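Local coordinates for protein tapirin (Caldicellulosiruptor hydrothermalis, PDB 6N2C) that is a cellulose-binding protein whose C-terminal beta-helix domain carries a zinc ion and probably takes part in cell adhesion to cellulose, at residues S178-F183 against N231-N236; I194-N199 against R205-S210; A292-T297 against P447-I452; S485-G490 against D561-K566. All coordinates share one frame; numbering follows the deposited sequence. Where two conformers were deposited one is given.

Overall arrangement
All four contacts reach one parallel face of the beta-helix. Interactions 1, 3 and 4 lie on its outside, where a 3-10 turn, a proline-rich segment and helix 557-565 cover it. Interaction 2 is inside the coil and joins two faces of it. Interactions 1, 2 and 4 are buried, while interaction 3 is partly open. Interactions 1 and 2 use the neighbouring strands 231-234 and 206-209, and an Asn231-Asn206 hydrogen bond links them. Ile452 ties interaction 3 to interaction 1 through Ile180. Interactions 3 and 4 are about 36 Å apart between centres. Apolar packing prevails, with an amide in 1, a sulfur in 2 and aromatic rings in 2, 3 and 4.

Interaction 1 of 4, residues S178-F183 against N231-N236; sequences SNIFDF and NIIVKN
Ile180, in the 3-10 turn 178-181, faces Asn231 at the start of strand 231-234, and their CA atoms are 7.6 Å apart. The turn is held by its own backbone bonds, from Phe181 N to Ser178 O and from Asp182 N to Asn179 O. No hydrogen bond crosses to the strand, so side chains make the contact. Ile180 supplies both of its branches. CG1 and CD1 of Ile180 lie flat over one face of the Asn231 amide, each 3.8 Å from CG of Asn231, and the two side chains cross at about a right angle. With CG1 beside the backbone N (chi1 -77°), CG2 of Ile180 is left anti to that N and faces Ile233. It meets CD1 of Ile233 at 3.8 Å, a methyl-to-methyl contact. Asn231 and Ile233 are alternate residues of the strand and point to the same side. The Asn231 amide is buried, but its polar atoms have partners: ND2 bonds to Asn206 and Asp177, and OD1 accepts from Asn251 ND2. These three bonds fix the rotation of the amide under the isoleucine. Strand 231-234 runs between strands 206-209 and 252-255 on one face of the beta-helix. Leu252 of the latter strand also touches Ile180. Ile452 of helix 451-457 packs on Ile180 and Ile456 on Ile233, so the contact is buried between the outside of the beta-helix and this helix.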
# COMPACT_ATOMS: atom_id res chain seq x y z
N SER A 178 7.88 10.85 -12.81
CA SER A 178 7.14 11.58 -13.86
C SER A 178 6.38 10.70 -14.82
O SER A 178 5.42 11.16 -15.44
CB SER A 178 8.06 12.57 -14.64
OG SER A 178 8.67 13.54 -13.78
N ASN A 179 6.76 9.43 -14.96
CA ASN A 179 5.97 8.48 -15.75
C ASN A 179 4.54 8.24 -15.20
O ASN A 179 3.70 7.78 -15.94
CB ASN A 179 6.53 7.10 -15.87
CG ASN A 179 7.86 7.04 -16.62
OD1 ASN A 179 8.74 6.29 -16.19
ND2 ASN A 179 8.00 7.73 -17.68
N ILE A 180 4.28 8.56 -13.95
CA ILE A 180 2.90 8.51 -13.42
C ILE A 180 1.92 9.29 -14.31
O ILE A 180 0.74 8.96 -14.41
CB ILE A 180 2.89 8.85 -11.92
CG1 ILE A 180 3.39 7.61 -11.13
CG2 ILE A 180 1.52 9.21 -11.43
CD1 ILE A 180 3.84 7.94 -9.69
N PHE A 181 2.42 10.39 -14.92
CA PHE A 181 1.58 11.28 -15.70
C PHE A 181 1.64 10.97 -17.17
O PHE A 181 0.98 11.67 -17.95
CB PHE A 181 2.03 12.72 -15.50
CG PHE A 181 2.05 13.10 -14.06
CD1 PHE A 181 0.90 13.41 -13.38
CD2 PHE A 181 3.25 13.03 -13.33
CE1 PHE A 181 0.95 13.70 -12.04
CE2 PHE A 181 3.29 13.34 -12.01
CZ PHE A 181 2.14 13.67 -11.35
N ASP A 182 2.35 9.92 -17.54
CA ASP A 182 2.43 9.45 -18.92
C ASP A 182 1.67 8.15 -19.10
O ASP A 182 2.17 7.03 -18.78
CB ASP A 182 3.88 9.31 -19.30
CG ASP A 182 4.09 8.89 -20.74
OD1 ASP A 182 3.16 8.38 -21.37
OD2 ASP A 182 5.31 9.01 -21.20
N PHE A 183 0.48 8.28 -19.72
CA PHE A 183 -0.36 7.08 -19.86
C PHE A 183 0.06 6.11 -20.91
O PHE A 183 -0.64 5.11 -21.15
CB PHE A 183 -1.86 7.46 -19.77
CG PHE A 183 -2.26 7.84 -18.41
CD1 PHE A 183 -2.69 6.85 -17.52
CD2 PHE A 183 -2.00 9.13 -17.94
CE1 PHE A 183 -2.91 7.18 -16.20
CE2 PHE A 183 -2.27 9.47 -16.64
CZ PHE A 183 -2.69 8.41 -15.77
N ASN A 231 4.25 1.23 -10.12
CA ASN A 231 3.33 2.07 -9.36
C ASN A 231 1.93 1.50 -9.48
O ASN A 231 1.57 1.00 -10.57
CB ASN A 231 3.26 3.56 -9.78
CG ASN A 231 4.62 4.27 -9.69
OD1 ASN A 231 5.04 4.66 -8.62
ND2 ASN A 231 5.32 4.40 -10.83
N ILE A 232 1.16 1.55 -8.35
CA ILE A 232 -0.24 1.21 -8.34
C ILE A 232 -0.99 2.29 -7.66
O ILE A 232 -0.65 2.67 -6.54
CB ILE A 232 -0.51 -0.16 -7.62
CG1 ILE A 232 0.29 -1.30 -8.23
CG2 ILE A 232 -2.01 -0.43 -7.54
CD1 ILE A 232 0.06 -2.68 -7.57
N ILE A 233 -2.02 2.84 -8.34
CA ILE A 233 -2.76 3.96 -7.83
C ILE A 233 -4.23 3.63 -7.87
O ILE A 233 -4.74 3.35 -8.91
CB ILE A 233 -2.49 5.28 -8.64
CG1 ILE A 233 -0.98 5.61 -8.58
CG2 ILE A 233 -3.44 6.41 -8.18
CD1 ILE A 233 -0.57 6.72 -9.52
N VAL A 234 -4.86 3.73 -6.73
CA VAL A 234 -6.33 3.50 -6.58
C VAL A 234 -6.87 4.79 -6.07
O VAL A 234 -6.85 5.13 -4.87
CB VAL A 234 -6.66 2.34 -5.62
CG1 VAL A 234 -8.15 2.01 -5.74
CG2 VAL A 234 -5.88 1.09 -6.03
N LYS A 235 -7.31 5.61 -6.99
CA LYS A 235 -7.53 7.01 -6.65
C LYS A 235 -8.77 7.23 -5.72
O LYS A 235 -8.74 8.14 -4.90
CB LYS A 235 -7.81 7.76 -7.97
CG LYS A 235 -8.29 9.13 -7.79
CD LYS A 235 -7.25 10.18 -7.94
CE LYS A 235 -7.95 11.54 -7.77
NZ LYS A 235 -7.22 12.74 -8.11
N ASN A 236 -9.85 6.47 -5.91
CA ASN A 236 -11.09 6.61 -5.17
C ASN A 236 -11.56 5.26 -4.61
O ASN A 236 -12.76 4.98 -4.55
CB ASN A 236 -12.18 7.22 -6.10
CG ASN A 236 -11.77 8.56 -6.66
OD1 ASN A 236 -11.61 9.52 -5.91
ND2 ASN A 236 -11.63 8.65 -7.98

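Interaction 2 of 4, residues I194-N199 against R205-S210; sequences IIFNNN and RNMYSS
Phe196 and Met207 reach toward each other from opposite directions inside the beta-helix. The sulfur meets the ring at its edge. Met207 SD is 4.2 Å from CZ of Phe196 and 5.4 Å from the ring centroid, 87° off the ring normal. This is a Met-aromatic contact made nearly in the plane of the ring. The Met207 chain is extended through its first two torsions, with CG anti to the backbone N (chi1 170°), and this carries the sulfur across to the ring. The chain then bends at chi3 (4°), turning CE back. Ile194 packs beside both. Its CG2 lies over one face of the Phe196 ring, toward the rim. Its CD1 approaches Met207 CG at 4.1 Å and the backbone oxygen of Tyr208, atom O, at 3.6 Å. Nearer its backbone, CG1 of Ile194 packs 3.6 Å from OG of Ser209. That hydroxyl is buried. Ser211 O is its strongest partner, with Asp192 O also in range, and its single proton can serve only one at a time. Strands 194-195 and 206-209 belong to different faces of the beta-helix. Ile213 of strand 213-214, Leu188 of strand 186-190 and Leu541 of strand 541-543 pack around them, and Phe543 lies nearly parallel to the Phe196 ring.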
# COMPACT_ATOMS: atom_id res chain seq x y z
N ILE A 194 -11.09 -2.58 -11.01
CA ILE A 194 -10.32 -3.65 -11.60
C ILE A 194 -10.57 -4.91 -10.80
O ILE A 194 -10.23 -4.96 -9.65
CB ILE A 194 -8.85 -3.42 -11.74
CG1 ILE A 194 -8.59 -2.17 -12.60
CG2 ILE A 194 -8.20 -4.58 -12.45
CD1 ILE A 194 -7.09 -1.85 -12.72
N ILE A 195 -11.27 -5.85 -11.43
CA ILE A 195 -11.66 -7.10 -10.79
C ILE A 195 -10.93 -8.26 -11.34
O ILE A 195 -11.26 -8.71 -12.45
CB ILE A 195 -13.19 -7.31 -10.77
CG1 ILE A 195 -13.89 -6.02 -10.33
CG2 ILE A 195 -13.52 -8.50 -9.86
CD1 ILE A 195 -15.32 -5.95 -10.69
N PHE A 196 -9.95 -8.76 -10.59
CA PHE A 196 -9.14 -9.86 -11.04
C PHE A 196 -9.91 -11.19 -10.75
O PHE A 196 -11.08 -11.19 -10.52
CB PHE A 196 -7.76 -9.82 -10.42
CG PHE A 196 -6.87 -8.70 -10.96
CD1 PHE A 196 -6.41 -8.74 -12.28
CD2 PHE A 196 -6.44 -7.68 -10.17
CE1 PHE A 196 -5.57 -7.78 -12.79
CE2 PHE A 196 -5.60 -6.69 -10.73
CZ PHE A 196 -5.19 -6.74 -12.03
N ASN A 197 -9.26 -12.28 -11.00
CA ASN A 197 -9.85 -13.61 -10.81
C ASN A 197 -8.74 -14.45 -10.30
O ASN A 197 -7.59 -13.98 -10.19
CB ASN A 197 -10.43 -14.11 -12.10
CG ASN A 197 -11.70 -14.92 -11.89
OD1 ASN A 197 -11.73 -15.73 -10.96
ND2 ASN A 197 -12.76 -14.68 -12.72
N ASN A 198 -9.04 -15.70 -10.01
CA ASN A 198 -8.04 -16.52 -9.35
C ASN A 198 -6.85 -16.82 -10.26
O ASN A 198 -7.00 -17.01 -11.47
CB ASN A 198 -8.62 -17.89 -8.91
CG ASN A 198 -9.88 -17.76 -8.08
OD1 ASN A 198 -10.96 -17.82 -8.60
ND2 ASN A 198 -9.71 -17.56 -6.73
N ASN A 199 -5.68 -16.92 -9.64
CA ASN A 199 -4.42 -17.28 -10.32
C ASN A 199 -4.07 -16.39 -11.54
O ASN A 199 -3.78 -16.91 -12.62
CB ASN A 199 -4.48 -18.74 -10.68
CG ASN A 199 -4.83 -19.55 -9.46
OD1 ASN A 199 -4.16 -19.42 -8.43
ND2 ASN A 199 -5.86 -20.35 -9.54
N ARG A 205 4.13 -1.92 -15.69
CA ARG A 205 4.84 -0.74 -15.24
C ARG A 205 3.89 -0.04 -14.32
O ARG A 205 3.93 -0.33 -13.09
CB ARG A 205 5.31 0.19 -16.37
CG ARG A 205 6.43 -0.32 -17.19
CD ARG A 205 6.95 0.83 -18.05
NE ARG A 205 7.53 1.95 -17.30
CZ ARG A 205 8.22 2.94 -17.87
NH1 ARG A 205 8.36 3.02 -19.21
NH2 ARG A 205 8.70 3.91 -17.11
N ASN A 206 2.96 0.76 -14.86
CA ASN A 206 1.96 1.44 -14.00
C ASN A 206 0.57 0.91 -14.11
O ASN A 206 0.17 0.44 -15.17
CB ASN A 206 2.09 2.93 -14.23
CG ASN A 206 3.49 3.42 -13.88
OD1 ASN A 206 4.05 3.02 -12.85
ND2 ASN A 206 4.11 4.31 -14.72
N MET A 207 -0.23 1.03 -13.01
CA MET A 207 -1.60 0.56 -13.02
C MET A 207 -2.44 1.55 -12.24
O MET A 207 -1.95 2.12 -11.25
CB MET A 207 -1.70 -0.84 -12.33
CG MET A 207 -3.12 -1.30 -12.08
SD MET A 207 -3.27 -3.07 -11.47
CE MET A 207 -1.49 -3.36 -11.38
N TYR A 208 -3.56 1.94 -12.83
CA TYR A 208 -4.46 2.86 -12.21
C TYR A 208 -5.87 2.30 -12.17
O TYR A 208 -6.39 1.70 -13.14
CB TYR A 208 -4.53 4.21 -12.99
CG TYR A 208 -5.61 5.19 -12.55
CD1 TYR A 208 -6.94 5.15 -13.03
CD2 TYR A 208 -5.31 6.22 -11.73
CE1 TYR A 208 -7.88 6.02 -12.53
CE2 TYR A 208 -6.24 7.11 -11.26
CZ TYR A 208 -7.54 7.01 -11.72
OH TYR A 208 -8.50 7.91 -11.29
N SER A 209 -6.57 2.54 -11.04
CA SER A 209 -8.00 2.29 -11.00
C SER A 209 -8.62 3.41 -10.23
O SER A 209 -8.00 3.96 -9.30
CB SER A 209 -8.22 0.95 -10.27
OG SER A 209 -9.54 0.51 -10.43
N SER A 210 -9.88 3.75 -10.53
CA SER A 210 -10.53 4.77 -9.75
C SER A 210 -11.18 4.08 -8.52
O SER A 210 -10.95 4.51 -7.38
CB SER A 210 -11.60 5.49 -10.62
OG SER A 210 -12.31 6.43 -9.78

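Interaction 3 of 4, residues A292-T297 against P447-I452; sequences ALFCDT and PTIPAI
The ring of Phe294 is the centre of this contact, and Thr448 O lies at its edge, near the ring plane. This backbone oxygen is 3.9 Å from CZ of Phe294. Two prolines straddle the far end of the ring at CZ, both approaching obliquely: Pro447 on one side of the plane, Pro450 on the other. Pro450 CD is 3.8 Å from Phe294 CZ, and Pro447 CB is 4.2 Å from that same CZ. Ile449 CD1 meets the CE2-CD2 flank, on the same side of the plane as Pro450, and is 3.9 Å from CE2 of Phe294. The side chain of Phe294 points out from strand 293-294, with CG anti to the carbonyl carbon (chi1 -66°), and its far end is set among the residues of the segment 447-450. The ring of Pro450 comes from the opposite direction, whereas Ile449 crosses Phe294 obliquely and bends its end methyl back to the ring. The contact is apolar packing with one carbonyl at the ring edge. Aromatic residues of adjacent strands extend it: Phe294 stacks on Phe275, Phe313 stands nearly perpendicular to it, and Tyr315 is inclined. Strand 293-294 lies between strands 273-276 and 313-315 of the beta-helix. The segment 447-450 runs over their outer side and leads into helix 451-457, with Pro450 at its N-cap position.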
# COMPACT_ATOMS: atom_id res chain seq x y z
N ALA A 292 8.87 3.81 3.36
CA ALA A 292 8.02 4.79 4.00
C ALA A 292 6.57 4.34 3.87
O ALA A 292 6.13 3.94 2.77
CB ALA A 292 8.21 6.18 3.33
N LEU A 293 5.81 4.48 4.96
CA LEU A 293 4.42 4.08 5.00
C LEU A 293 3.64 5.20 5.67
O LEU A 293 3.96 5.65 6.77
CB LEU A 293 4.33 2.74 5.78
CG LEU A 293 2.95 2.12 5.93
CD1 LEU A 293 3.11 0.65 6.30
CD2 LEU A 293 2.06 2.78 6.92
N PHE A 294 2.59 5.67 4.99
CA PHE A 294 1.67 6.59 5.56
C PHE A 294 0.27 5.95 5.53
O PHE A 294 -0.12 5.40 4.51
CB PHE A 294 1.54 7.89 4.71
CG PHE A 294 2.77 8.76 4.63
CD1 PHE A 294 3.86 8.32 3.90
CD2 PHE A 294 2.77 10.08 5.12
CE1 PHE A 294 4.96 9.18 3.70
CE2 PHE A 294 3.85 10.89 4.92
CZ PHE A 294 4.93 10.44 4.23
N CYS A 295 -0.54 6.07 6.61
CA CYS A 295 -1.89 5.59 6.53
C CYS A 295 -2.72 6.24 7.60
O CYS A 295 -2.16 6.89 8.47
CB CYS A 295 -2.01 4.03 6.56
SG CYS A 295 -1.46 3.39 8.19
N ASP A 296 -4.04 6.13 7.55
CA ASP A 296 -4.81 6.59 8.69
C ASP A 296 -4.62 5.63 9.87
O ASP A 296 -4.28 6.06 10.99
CB ASP A 296 -6.26 6.72 8.38
CG ASP A 296 -7.12 7.06 9.57
OD1 ASP A 296 -7.00 8.14 10.16
OD2 ASP A 296 -7.92 6.19 9.94
N THR A 297 -4.91 4.39 9.63
CA THR A 297 -4.91 3.38 10.65
C THR A 297 -4.15 2.20 10.10
O THR A 297 -4.38 1.73 8.99
CB THR A 297 -6.32 2.94 11.01
OG1 THR A 297 -7.04 3.99 11.65
CG2 THR A 297 -6.33 1.71 11.94
N PRO A 447 7.12 13.73 8.91
CA PRO A 447 7.41 13.86 7.45
C PRO A 447 6.41 14.72 6.68
O PRO A 447 5.23 14.76 6.98
CB PRO A 447 7.36 12.42 6.97
CG PRO A 447 7.78 11.62 8.18
CD PRO A 447 7.07 12.32 9.31
N THR A 448 6.92 15.51 5.73
CA THR A 448 6.03 16.19 4.82
C THR A 448 5.37 15.16 3.86
O THR A 448 5.94 14.10 3.54
CB THR A 448 6.72 17.31 4.00
OG1 THR A 448 5.69 18.06 3.37
CG2 THR A 448 7.70 16.77 2.93
N ILE A 449 4.18 15.50 3.44
CA ILE A 449 3.46 14.70 2.41
C ILE A 449 4.22 14.82 1.07
O ILE A 449 4.53 15.96 0.61
CB ILE A 449 2.06 15.19 2.18
CG1 ILE A 449 1.23 15.14 3.44
CG2 ILE A 449 1.42 14.41 1.05
CD1 ILE A 449 1.36 13.85 4.22
N PRO A 450 4.60 13.68 0.47
CA PRO A 450 5.36 13.70 -0.76
C PRO A 450 4.57 14.41 -1.86
O PRO A 450 3.37 14.28 -1.98
CB PRO A 450 5.54 12.23 -1.09
CG PRO A 450 5.60 11.57 0.25
CD PRO A 450 4.43 12.29 0.91
N ALA A 451 5.32 15.15 -2.67
CA ALA A 451 4.75 15.91 -3.76
C ALA A 451 4.01 15.05 -4.73
O ALA A 451 2.93 15.43 -5.15
CB ALA A 451 5.83 16.69 -4.52
N ILE A 452 4.53 13.87 -4.98
CA ILE A 452 3.84 12.94 -5.88
C ILE A 452 2.44 12.61 -5.39
O ILE A 452 1.50 12.51 -6.20
CB ILE A 452 4.68 11.70 -6.21
CG1 ILE A 452 4.19 10.92 -7.38
CG2 ILE A 452 4.73 10.76 -5.00
CD1 ILE A 452 4.14 11.64 -8.68

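Interaction 4 of 4, residues S485-G490 against D561-K566; sequences SLVSTG and DYLLSK
Val487 turns its CG2 methyl toward Leu563 and Tyr562 of helix 557-565, with CG2 beside the backbone N and anti to the carbonyl carbon (chi1 -169° for CG1). On the helix, Leu563 has CG beside the backbone N and anti to the carbonyl carbon (chi1 -63°). The touch is made by its CD2, the branch not extended from CA. The ring of Tyr562 comes to the same methyl, so the two helix residues share one atom of Val487. Val487 CG2 is 4.0 Å from Leu563 CD2 and 4.2 Å from Tyr562 CE2. The valine methyl approaches the tyrosine ring at a slant. One face of that ring carries CG of Lys566, 3.7 Å above the plane and toward the rim. The phenol OH of Tyr562 bonds to Glu473 OE2, which ties down the far end of the ring. The last turn of the helix is closed at Tyr562 O, which accepts from both Ser565 OG, at 2.8 Å, and Lys566 N, at 3.1 Å. Strand 483-488 is the outermost strand at this end of the parallel face, beside strand 513-518. Helix 557-565 lies along its outer side, where Leu559 also touches Val487, while helix 494-500 packs against Leu486.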
# COMPACT_ATOMS: atom_id res chain seq x y z
N SER A 485 -5.09 -3.78 -32.36
CA SER A 485 -5.52 -2.64 -31.50
C SER A 485 -7.00 -2.40 -31.70
O SER A 485 -7.57 -2.78 -32.72
CB SER A 485 -4.76 -1.35 -31.79
OG SER A 485 -3.34 -1.47 -31.76
N LEU A 486 -7.62 -1.77 -30.68
CA LEU A 486 -8.98 -1.30 -30.75
C LEU A 486 -9.09 -0.06 -29.89
O LEU A 486 -8.75 -0.07 -28.69
CB LEU A 486 -9.94 -2.42 -30.29
CG LEU A 486 -11.40 -2.02 -30.03
CD1 LEU A 486 -12.02 -1.59 -31.36
CD2 LEU A 486 -12.20 -3.04 -29.24
N VAL A 487 -9.63 1.03 -30.52
CA VAL A 487 -10.03 2.25 -29.85
C VAL A 487 -11.55 2.26 -30.06
O VAL A 487 -11.96 2.31 -31.21
CB VAL A 487 -9.39 3.55 -30.36
CG1 VAL A 487 -9.69 4.72 -29.40
CG2 VAL A 487 -7.83 3.42 -30.44
N SER A 488 -12.30 2.15 -28.93
CA SER A 488 -13.73 1.89 -29.00
C SER A 488 -14.54 2.91 -28.25
O SER A 488 -14.21 3.24 -27.12
CB SER A 488 -14.02 0.52 -28.47
OG SER A 488 -15.44 0.21 -28.62
N THR A 489 -15.65 3.36 -28.88
CA THR A 489 -16.63 4.22 -28.22
C THR A 489 -17.49 3.36 -27.30
O THR A 489 -18.21 3.92 -26.44
CB THR A 489 -17.56 4.95 -29.21
OG1 THR A 489 -18.21 3.97 -30.01
CG2 THR A 489 -16.84 5.93 -30.10
N GLY A 490 -17.47 2.03 -27.42
CA GLY A 490 -18.30 1.18 -26.63
C GLY A 490 -19.73 0.99 -27.20
O GLY A 490 -20.53 0.35 -26.58
N ASP A 561 0.54 7.54 -31.53
CA ASP A 561 0.40 8.74 -32.36
C ASP A 561 -1.10 9.07 -32.59
O ASP A 561 -1.48 10.24 -32.52
CB ASP A 561 1.04 8.54 -33.73
CG ASP A 561 2.57 8.44 -33.65
OD1 ASP A 561 3.22 8.71 -32.63
OD2 ASP A 561 3.04 8.07 -34.69
N TYR A 562 -1.90 8.07 -32.86
CA TYR A 562 -3.33 8.26 -33.01
C TYR A 562 -3.98 8.81 -31.75
O TYR A 562 -4.72 9.87 -31.77
CB TYR A 562 -4.06 7.00 -33.41
CG TYR A 562 -5.54 7.12 -33.56
CD1 TYR A 562 -6.11 7.69 -34.70
CD2 TYR A 562 -6.40 6.82 -32.50
CE1 TYR A 562 -7.48 7.83 -34.81
CE2 TYR A 562 -7.76 7.02 -32.56
CZ TYR A 562 -8.31 7.47 -33.73
OH TYR A 562 -9.63 7.66 -33.82
N LEU A 563 -3.68 8.18 -30.63
CA LEU A 563 -4.26 8.65 -29.39
C LEU A 563 -3.86 10.09 -29.04
O LEU A 563 -4.69 10.86 -28.50
CB LEU A 563 -3.89 7.78 -28.21
CG LEU A 563 -4.41 6.34 -28.33
CD1 LEU A 563 -3.80 5.42 -27.25
CD2 LEU A 563 -5.91 6.20 -28.29
N LEU A 564 -2.64 10.46 -29.34
CA LEU A 564 -2.19 11.77 -29.09
C LEU A 564 -2.91 12.77 -30.06
O LEU A 564 -3.26 13.87 -29.59
CB LEU A 564 -0.66 11.90 -29.36
CG LEU A 564 0.27 11.26 -28.32
CD1 LEU A 564 1.75 11.24 -28.74
CD2 LEU A 564 0.23 12.02 -27.04
N SER A 565 -3.10 12.38 -31.31
CA SER A 565 -3.71 13.26 -32.29
C SER A 565 -5.14 13.61 -31.92
O SER A 565 -5.59 14.74 -32.18
CB SER A 565 -3.67 12.69 -33.69
OG SER A 565 -4.60 11.62 -33.91
N LYS A 566 -5.80 12.68 -31.24
CA LYS A 566 -7.15 12.86 -30.78
C LYS A 566 -7.25 13.37 -29.37
O LYS A 566 -8.37 13.58 -28.87
CB LYS A 566 -7.94 11.59 -30.94
CG LYS A 566 -8.01 10.95 -32.31
CD LYS A 566 -8.34 11.93 -33.45
CE LYS A 566 -8.71 11.20 -34.70
NZ LYS A 566 -8.61 12.12 -35.86